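Local coordinates for clavulanic acid biosynthesis oligopeptide binding protein 2 (Streptomyces clavuligerus, PDB 2WOL) that probably binds oligopeptides as an extracellular solute-binding protein of family 5 that belongs to the clavulanic acid biosynthesis pathway, at residues A[19-24]-A[297-302]; A[35-40]-A[271-276]; A[531-536]-A[548-553]. One frame throughout, in Å; residues are numbered along the deposited sequence.

Contact 1: residues A[19-24]-A[297-302]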
loop_
_atom_site.group_PDB
_atom_site.type_symbol
_atom_site.label_atom_id
_atom_site.label_comp_id
_atom_site.label_asym_id
_atom_site.label_seq_id
_atom_site.Cartn_x
_atom_site.Cartn_y
_atom_site.Cartn_z
ATOM N N ALA A 19 -13.088 17.739 -5.067
ATOM C CA ALA A 19 -14.328 17.550 -4.308
ATOM C C ALA A 19 -14.414 16.179 -3.630
ATOM O O ALA A 19 -15.094 16.024 -2.610
ATOM C CB ALA A 19 -15.540 17.789 -5.195
ATOM N N GLY A 20 -13.725 15.193 -4.206
ATOM C CA GLY A 20 -13.705 13.830 -3.664
ATOM C C GLY A 20 -12.567 13.551 -2.696
ATOM O O GLY A 20 -12.368 12.405 -2.285
ATOM N N VAL A 21 -11.808 14.588 -2.351
ATOM C CA VAL A 21 -10.692 14.461 -1.415
ATOM C C VAL A 21 -11.130 14.997 -0.059
ATOM O O VAL A 21 -11.299 16.205 0.112
ATOM C CB VAL A 21 -9.427 15.217 -1.914
ATOM C CG1 VAL A 21 -8.268 15.065 -0.926
ATOM C CG2 VAL A 21 -9.012 14.726 -3.293
ATOM N N GLY A 22 -11.333 14.093 0.895
ATOM C CA GLY A 22 -11.805 14.472 2.228
ATOM C C GLY A 22 -13.310 14.644 2.313
ATOM O O GLY A 22 -13.841 15.004 3.367
ATOM N N ALA A 23 -14.001 14.381 1.205
ATOM C CA ALA A 23 -15.448 14.544 1.124
ATOM C C ALA A 23 -16.050 13.631 0.063
ATOM O O ALA A 23 -15.335 13.097 -0.793
ATOM C CB ALA A 23 -15.817 16.011 0.851
ATOM N N LEU A 24 -17.367 13.462 0.130
ATOM C CA LEU A 24 -18.102 12.569 -0.754
ATOM C C LEU A 24 -18.756 13.353 -1.888
ATOM O O LEU A 24 -19.390 14.381 -1.650
ATOM C CB LEU A 24 -19.166 11.810 0.050
ATOM C CG LEU A 24 -19.966 10.696 -0.629
ATOM C CD1 LEU A 24 -19.160 9.425 -0.667
ATOM C CD2 LEU A 24 -21.282 10.448 0.097
ATOM N N ASP A 297 -9.792 14.789 -9.118
ATOM C CA ASP A 297 -9.262 14.811 -7.757
ATOM C C ASP A 297 -7.757 14.590 -7.794
ATOM O O ASP A 297 -7.262 13.803 -8.600
ATOM C CB ASP A 297 -9.931 13.722 -6.916
ATOM C CG ASP A 297 -11.418 13.954 -6.751
ATOM O OD1 ASP A 297 -11.798 15.069 -6.338
ATOM O OD2 ASP A 297 -12.211 13.031 -7.032
ATOM N N ASN A 298 -7.036 15.288 -6.919
ATOM C CA ASN A 298 -5.570 15.241 -6.899
ATOM C C ASN A 298 -5.045 14.859 -5.502
ATOM O O ASN A 298 -4.369 15.652 -4.848
ATOM C CB ASN A 298 -5.017 16.601 -7.361
ATOM C CG ASN A 298 -3.510 16.589 -7.641
ATOM O OD1 ASN A 298 -2.892 15.544 -7.873
ATOM N ND2 ASN A 298 -2.919 17.777 -7.632
ATOM N N PRO A 299 -5.362 13.636 -5.034
ATOM C CA PRO A 299 -5.002 13.257 -3.672
ATOM C C PRO A 299 -3.546 12.826 -3.537
ATOM O O PRO A 299 -2.900 12.487 -4.532
ATOM C CB PRO A 299 -5.901 12.046 -3.413
ATOM C CG PRO A 299 -6.013 11.402 -4.746
ATOM C CD PRO A 299 -6.064 12.542 -5.735
ATOM N N ARG A 300 -3.052 12.834 -2.302
ATOM C CA ARG A 300 -1.831 12.118 -1.957
ATOM C C ARG A 300 -2.163 10.635 -1.978
ATOM O O ARG A 300 -3.267 10.241 -1.589
ATOM C CB ARG A 300 -1.356 12.500 -0.560
ATOM C CG ARG A 300 -0.806 13.908 -0.450
ATOM C CD ARG A 300 -0.807 14.349 0.998
ATOM N NE ARG A 300 -0.080 15.599 1.193
ATOM C CZ ARG A 300 1.221 15.680 1.462
ATOM N NH1 ARG A 300 1.959 14.582 1.562
ATOM N NH2 ARG A 300 1.781 16.869 1.636
ATOM N N THR A 301 -1.216 9.815 -2.429
ATOM C CA THR A 301 -1.414 8.361 -2.483
ATOM C C THR A 301 -0.896 7.660 -1.228
ATOM O O THR A 301 -1.129 6.460 -1.045
ATOM C CB THR A 301 -0.712 7.728 -3.699
ATOM O OG1 THR A 301 0.702 7.925 -3.591
ATOM C CG2 THR A 301 -1.206 8.337 -5.000
ATOM N N SER A 302 -0.193 8.415 -0.383
ATOM C CA SER A 302 0.509 7.902 0.806
ATOM C C SER A 302 1.808 7.156 0.482
ATOM O O SER A 302 2.483 6.653 1.384
ATOM C CB SER A 302 -0.409 7.056 1.696
ATOM O OG SER A 302 -1.385 7.878 2.315
#
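Gly20 and Asp297 meet where the N-terminal loop of this periplasmic-binding-protein fold is clamped onto the chain around strand 296-297, an element of the large mixed sheet that includes strand 523-534. The clamp is a carboxylate holding a backbone amide: Gly20 N donates to Asp297 OD1 at 2.9 Å, with 154° at the hydrogen. The donor does not lie in the carboxylate plane but about 40° above it. Ala19 N is near the same oxygen, yet its angle is too poor for a bond, which leaves Gly20 as the amide gripped across this contact. The other oxygen, OD2, is taken up by a salt bridge to Arg535 NE and a hydrogen bond from Tyr551 OH, so the buried carboxylate has partners on both oxygens; the arginine would be expected to stabilise its negative charge.

Beside this polar grip lies a small apolar patch made by one branch of Val21. CG2 stands anti to the carbonyl carbon, beside the backbone N, because chi1 of -180° gives the anti position to CG1; the branch that faces residues 297-302 is therefore CG2. Val21 and Asp297 run past each other in opposite senses, with CG2 of Val21 3.9 Å from CB of Asp297. Against Pro299 the valine stands roughly at a right angle. Pro299 in turn packs on His533 of strand 523-534, which places the patch against the sheet. The two segments bury 177 Å² in all, and the apolar part ends with Val21 CG2 lying 4.1 Å from Pro299 CB.

Contact 2: residues A[35-40]-A[271-276]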
loop_
_atom_site.group_PDB
_atom_site.type_symbol
_atom_site.label_atom_id
_atom_site.label_comp_id
_atom_site.label_asym_id
_atom_site.label_seq_id
_atom_site.Cartn_x
_atom_site.Cartn_y
_atom_site.Cartn_z
ATOM N N LEU A 35 -21.968 -0.819 -13.046
ATOM C CA LEU A 35 -20.794 0.026 -12.864
ATOM C C LEU A 35 -19.705 -0.465 -13.807
ATOM O O LEU A 35 -19.241 -1.601 -13.695
ATOM C CB LEU A 35 -20.311 0.005 -11.410
ATOM C CG LEU A 35 -19.113 0.894 -11.045
ATOM C CD1 LEU A 35 -19.419 2.395 -11.193
ATOM C CD2 LEU A 35 -18.646 0.581 -9.637
ATOM N N ARG A 36 -19.320 0.396 -14.744
ATOM C CA ARG A 36 -18.342 0.044 -15.765
ATOM C C ARG A 36 -16.958 0.521 -15.359
ATOM O O ARG A 36 -16.669 1.722 -15.359
ATOM C CB ARG A 36 -18.751 0.628 -17.119
ATOM C CG ARG A 36 -20.039 0.035 -17.684
ATOM C CD ARG A 36 -20.549 0.815 -18.892
ATOM N NE ARG A 36 -19.535 0.944 -19.940
ATOM C CZ ARG A 36 -19.295 0.041 -20.892
ATOM N NH1 ARG A 36 -19.997 -1.087 -20.956
ATOM N NH2 ARG A 36 -18.344 0.268 -21.788
ATOM N N LEU A 37 -16.115 -0.437 -14.983
ATOM C CA LEU A 37 -14.757 -0.155 -14.531
ATOM C C LEU A 37 -13.756 -0.517 -15.614
ATOM O O LEU A 37 -14.051 -1.311 -16.509
ATOM C CB LEU A 37 -14.444 -0.931 -13.245
ATOM C CG LEU A 37 -15.348 -0.677 -12.033
ATOM C CD1 LEU A 37 -14.931 -1.546 -10.870
ATOM C CD2 LEU A 37 -15.329 0.796 -11.637
ATOM N N VAL A 38 -12.568 0.071 -15.530
ATOM C CA VAL A 38 -11.520 -0.228 -16.494
ATOM C C VAL A 38 -10.155 -0.313 -15.797
ATOM O O VAL A 38 -9.924 0.330 -14.772
ATOM C CB VAL A 38 -11.537 0.788 -17.677
ATOM C CG1 VAL A 38 -11.198 2.205 -17.211
ATOM C CG2 VAL A 38 -10.634 0.325 -18.818
ATOM N N SER A 39 -9.276 -1.144 -16.350
ATOM C CA SER A 39 -7.917 -1.317 -15.848
ATOM C C SER A 39 -7.012 -1.610 -17.034
ATOM O O SER A 39 -7.454 -2.194 -18.034
ATOM C CB SER A 39 -7.861 -2.480 -14.846
ATOM O OG SER A 39 -6.531 -2.746 -14.427
ATOM N N SER A 40 -5.750 -1.205 -16.921
ATOM C CA SER A 40 -4.760 -1.520 -17.946
ATOM C C SER A 40 -4.157 -2.903 -17.727
ATOM O O SER A 40 -3.504 -3.442 -18.619
ATOM C CB SER A 40 -3.658 -0.455 -17.990
ATOM O OG SER A 40 -2.734 -0.605 -16.929
ATOM N N ILE A 271 -15.202 4.631 -14.234
ATOM C CA ILE A 271 -14.090 4.835 -13.310
ATOM C C ILE A 271 -12.936 3.901 -13.666
ATOM O O ILE A 271 -13.157 2.758 -14.067
ATOM C CB ILE A 271 -14.531 4.554 -11.838
ATOM C CG1 ILE A 271 -15.633 5.527 -11.383
ATOM C CG2 ILE A 271 -13.334 4.570 -10.866
ATOM C CD1 ILE A 271 -15.183 6.975 -11.177
ATOM N N ASN A 272 -11.710 4.405 -13.523
ATOM C CA ASN A 272 -10.509 3.580 -13.623
ATOM C C ASN A 272 -10.280 2.857 -12.291
ATOM O O ASN A 272 -9.900 3.479 -11.297
ATOM C CB ASN A 272 -9.311 4.462 -13.992
ATOM C CG ASN A 272 -7.993 3.708 -13.995
ATOM O OD1 ASN A 272 -7.918 2.549 -13.595
ATOM N ND2 ASN A 272 -6.942 4.376 -14.452
ATOM N N LEU A 273 -10.513 1.546 -12.280
ATOM C CA LEU A 273 -10.341 0.730 -11.076
ATOM C C LEU A 273 -8.880 0.609 -10.658
ATOM O O LEU A 273 -8.557 0.682 -9.473
ATOM C CB LEU A 273 -10.936 -0.670 -11.278
ATOM C CG LEU A 273 -10.589 -1.734 -10.226
ATOM C CD1 LEU A 273 -11.137 -1.372 -8.852
ATOM C CD2 LEU A 273 -11.081 -3.107 -10.661
ATOM N N GLU A 274 -8.004 0.415 -11.641
ATOM C CA GLU A 274 -6.580 0.226 -11.372
ATOM C C GLU A 274 -6.014 1.421 -10.609
ATOM O O GLU A 274 -5.178 1.266 -9.714
ATOM C CB GLU A 274 -5.820 0.004 -12.676
ATOM C CG GLU A 274 -4.402 -0.467 -12.470
ATOM C CD GLU A 274 -3.611 -0.509 -13.752
ATOM O OE1 GLU A 274 -4.050 0.096 -14.757
ATOM O OE2 GLU A 274 -2.544 -1.148 -13.739
ATOM N N GLY A 275 -6.477 2.614 -10.978
ATOM C CA GLY A 275 -6.231 3.820 -10.205
ATOM C C GLY A 275 -4.819 4.367 -10.203
ATOM O O GLY A 275 -4.413 5.011 -9.237
ATOM N N ARG A 276 -4.067 4.132 -11.277
ATOM C CA ARG A 276 -2.712 4.685 -11.373
ATOM C C ARG A 276 -2.719 6.169 -11.752
ATOM O O ARG A 276 -1.661 6.779 -11.907
ATOM C CB ARG A 276 -1.864 3.904 -12.377
ATOM C CG ARG A 276 -1.474 2.496 -11.969
ATOM C CD ARG A 276 -0.320 2.051 -12.856
ATOM N NE ARG A 276 -0.442 0.675 -13.330
ATOM C CZ ARG A 276 -0.045 0.258 -14.533
ATOM N NH1 ARG A 276 0.481 1.114 -15.404
ATOM N NH2 ARG A 276 -0.193 -1.019 -14.873
#
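Parallel pairing of Leu37 with Ile271 sets strand 271-272 at the edge of the mixed five-stranded sheet, beside strand 34-39. The register rests on Val38 N bonding to Ile271 O at 3.1 Å and Leu273 N to Val38 O at 2.8 Å. The bond from Ile271 N to Arg36 O is weak. On the face carrying Leu37 and Ile271, the two side chains run alongside in the same direction, and Leu37 CD2 rests 3.8 Å from Ile271 CB.

Past the strand ends, Glu274 reaches back to the other segment. Its CB sits 3.3 Å from Ser39 OG, a hydroxyl whose hydrogen-bond partner is Ala41 O, and CG follows at 3.7 Å from that same OG. CG stands anti to the backbone N (chi1 -169°), and the extended chain beyond it carries the carboxylate on to Ser40, where CD of Glu274 comes 3.3 Å from Ser40 OG. At the tip, OE2 makes a salt bridge with Arg276 NH2, while OE1 takes two donors from one residue. Ser40 N approaches from 56° above the carboxylate plane. The serine is held by backbone and side chain together, which should restrict its rotation. Of the two bonds the shorter is Ser40 OG to Glu274 OE1, 2.6 Å long, and OE1 accepts it on its syn lone pair, the side of the other carboxylate oxygen.

Contact 3: residues A[531-536]-A[548-553]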
loop_
_atom_site.group_PDB
_atom_site.type_symbol
_atom_site.label_atom_id
_atom_site.label_comp_id
_atom_site.label_asym_id
_atom_site.label_seq_id
_atom_site.Cartn_x
_atom_site.Cartn_y
_atom_site.Cartn_z
ATOM N N THR A 531 -1.543 11.901 -7.196
ATOM C CA THR A 531 -2.073 11.326 -8.420
ATOM C C THR A 531 -3.299 12.114 -8.861
ATOM O O THR A 531 -3.874 12.858 -8.068
ATOM C CB THR A 531 -2.425 9.831 -8.223
ATOM O OG1 THR A 531 -2.581 9.197 -9.497
ATOM C CG2 THR A 531 -3.700 9.661 -7.397
ATOM N N LEU A 532 -3.683 11.960 -10.124
ATOM C CA LEU A 532 -4.888 12.601 -10.639
ATOM C C LEU A 532 -5.921 11.549 -11.009
ATOM O O LEU A 532 -5.712 10.785 -11.947
ATOM C CB LEU A 532 -4.561 13.465 -11.861
ATOM C CG LEU A 532 -3.799 14.768 -11.607
ATOM C CD1 LEU A 532 -3.266 15.327 -12.896
ATOM C CD2 LEU A 532 -4.671 15.798 -10.914
ATOM N N HIS A 533 -7.023 11.503 -10.261
ATOM C CA HIS A 533 -8.127 10.604 -10.592
ATOM C C HIS A 533 -9.235 11.375 -11.289
ATOM O O HIS A 533 -9.552 12.495 -10.889
ATOM C CB HIS A 533 -8.726 9.971 -9.335
ATOM C CG HIS A 533 -7.775 9.127 -8.544
ATOM N ND1 HIS A 533 -6.995 8.137 -9.108
ATOM C CD2 HIS A 533 -7.523 9.093 -7.214
ATOM C CE1 HIS A 533 -6.285 7.549 -8.160
ATOM N NE2 HIS A 533 -6.589 8.109 -7.002
ATOM N N PHE A 534 -9.833 10.758 -12.308
ATOM C CA PHE A 534 -10.961 11.344 -13.039
ATOM C C PHE A 534 -12.245 10.588 -12.694
ATOM O O PHE A 534 -12.281 9.362 -12.736
ATOM C CB PHE A 534 -10.699 11.293 -14.552
ATOM C CG PHE A 534 -11.709 12.051 -15.375
ATOM C CD1 PHE A 534 -11.514 13.402 -15.659
ATOM C CD2 PHE A 534 -12.847 11.417 -15.875
ATOM C CE1 PHE A 534 -12.443 14.113 -16.417
ATOM C CE2 PHE A 534 -13.788 12.129 -16.643
ATOM C CZ PHE A 534 -13.574 13.477 -16.909
ATOM N N ARG A 535 -13.290 11.327 -12.338
ATOM C CA ARG A 535 -14.579 10.725 -11.993
ATOM C C ARG A 535 -15.663 11.242 -12.922
ATOM O O ARG A 535 -15.876 12.454 -13.031
ATOM C CB ARG A 535 -14.965 11.025 -10.536
ATOM C CG ARG A 535 -14.689 12.463 -10.110
ATOM C CD ARG A 535 -15.329 12.851 -8.778
ATOM N NE ARG A 535 -14.542 13.940 -8.209
ATOM C CZ ARG A 535 -14.682 15.224 -8.529
ATOM N NH1 ARG A 535 -15.636 15.613 -9.373
ATOM N NH2 ARG A 535 -13.868 16.122 -7.991
ATOM N N ASN A 536 -16.356 10.333 -13.596
ATOM C CA ASN A 536 -17.488 10.750 -14.409
ATOM C C ASN A 536 -18.653 11.213 -13.534
ATOM O O ASN A 536 -18.869 10.661 -12.454
ATOM C CB ASN A 536 -17.872 9.659 -15.397
ATOM C CG ASN A 536 -17.033 9.718 -16.657
ATOM O OD1 ASN A 536 -16.996 10.748 -17.334
ATOM N ND2 ASN A 536 -16.333 8.632 -16.967
ATOM N N PHE A 548 -6.392 4.023 1.111
ATOM C CA PHE A 548 -5.996 3.467 -0.188
ATOM C C PHE A 548 -5.356 4.487 -1.133
ATOM O O PHE A 548 -4.534 4.116 -1.978
ATOM C CB PHE A 548 -7.205 2.845 -0.895
ATOM C CG PHE A 548 -7.699 1.568 -0.272
ATOM C CD1 PHE A 548 -8.597 1.598 0.792
ATOM C CD2 PHE A 548 -7.297 0.337 -0.773
ATOM C CE1 PHE A 548 -9.068 0.420 1.366
ATOM C CE2 PHE A 548 -7.765 -0.851 -0.209
ATOM C CZ PHE A 548 -8.650 -0.807 0.860
ATOM N N GLY A 549 -5.754 5.753 -1.019
ATOM C CA GLY A 549 -5.347 6.780 -1.988
ATOM C C GLY A 549 -6.059 6.601 -3.321
ATOM O O GLY A 549 -5.693 7.219 -4.323
ATOM N N LEU A 550 -7.079 5.744 -3.309
ATOM C CA LEU A 550 -7.890 5.397 -4.474
ATOM C C LEU A 550 -9.353 5.565 -4.099
ATOM O O LEU A 550 -9.705 5.462 -2.930
ATOM C CB LEU A 550 -7.662 3.931 -4.864
ATOM C CG LEU A 550 -6.264 3.456 -5.263
ATOM C CD1 LEU A 550 -6.217 1.947 -5.409
ATOM C CD2 LEU A 550 -5.810 4.117 -6.541
ATOM N N TYR A 551 -10.209 5.804 -5.088
ATOM C CA TYR A 551 -11.650 5.851 -4.850
ATOM C C TYR A 551 -12.150 4.553 -4.228
ATOM O O TYR A 551 -11.711 3.467 -4.611
ATOM C CB TYR A 551 -12.399 6.055 -6.160
ATOM C CG TYR A 551 -12.237 7.401 -6.839
ATOM C CD1 TYR A 551 -12.189 7.485 -8.232
ATOM C CD2 TYR A 551 -12.150 8.578 -6.104
ATOM C CE1 TYR A 551 -12.066 8.710 -8.877
ATOM C CE2 TYR A 551 -12.011 9.807 -6.734
ATOM C CZ TYR A 551 -11.975 9.866 -8.119
ATOM O OH TYR A 551 -11.853 11.072 -8.777
ATOM N N ASP A 552 -13.084 4.659 -3.285
ATOM C CA ASP A 552 -13.688 3.460 -2.710
ATOM C C ASP A 552 -14.772 2.939 -3.647
ATOM O O ASP A 552 -15.944 3.303 -3.540
ATOM C CB ASP A 552 -14.248 3.731 -1.317
ATOM C CG ASP A 552 -14.557 2.454 -0.553
ATOM O OD1 ASP A 552 -14.060 1.376 -0.951
ATOM O OD2 ASP A 552 -15.286 2.533 0.460
ATOM N N ILE A 553 -14.352 2.090 -4.578
ATOM C CA ILE A 553 -15.225 1.519 -5.596
ATOM C C ILE A 553 -16.523 0.955 -5.019
ATOM O O ILE A 553 -17.592 1.180 -5.573
ATOM C CB ILE A 553 -14.488 0.404 -6.381
ATOM C CG1 ILE A 553 -13.183 0.936 -6.996
ATOM C CG2 ILE A 553 -15.406 -0.248 -7.421
ATOM C CD1 ILE A 553 -13.339 2.066 -8.005
#
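Through its imidazole, His533 reaches the carbonyl of Gly549 and so links the end of the long strand 523-534, part of the large mixed sheet, to the short, weakly bonded strand about 550-551, which lies beside 544-545 in a two-stranded antiparallel sheet. The two segments are joined by side chains, their nearest CA atoms being 8.0 Å apart at His533 and Leu550.

The polar link is one nearly straight hydrogen bond. His533 NE2 gives its proton to Gly549 O at 3.0 Å, with 171° at the hydrogen. The oxygen lies in the imidazole plane and is met on a lone pair, which should help to hold the ring's rotation.

Aromatic and apolar contacts flank it. The rings of His533 and Tyr551 are 5.1 Å apart between centroids, their planes inclined at 48°, which is neither a stack nor a T-shape. With chi1 at -61°, CG of His533 is anti to the carbonyl carbon and sits over one face of the tyrosine ring. The Leu550 and His533 side chains cross at about a right angle, with Leu550 CD2 3.8 Å from His533 CE1.

The remaining contacts gather round the phenol. The aliphatic part of Arg535 crosses the tyrosine at about a right angle, bringing Arg535 CG to 3.4 Å from Tyr551 OH. The hydroxyl and the guanidinium both turn to Asp297, and the arginine has further partners: NH2 bonds to Gly16 O and NH1 to Ser294 O.

In the fold
From the N terminus, the chain runs through residues 19-24, which contact 1 later fastens to 297-302 after 272 intervening residues. Within that span lies contact 2, whose strand 34-39 meets 271-276 before contact 1 closes, so contact 2 is nested in contact 1. Contact 3 follows in series, closing a short loop of 11 residues near the C terminus. Contacts 1 and 3 lie about 7 Å apart between centres and touch where Asp297 of contact 1 binds Tyr551 and Arg535 of contact 3; contacts 2 and 3, about 9 Å apart, touch where Gly275 and Leu273 reach Leu550 and Ile553. Together they tie the N-terminal loop and five-stranded sheet to the large mixed sheet and C-terminal segment.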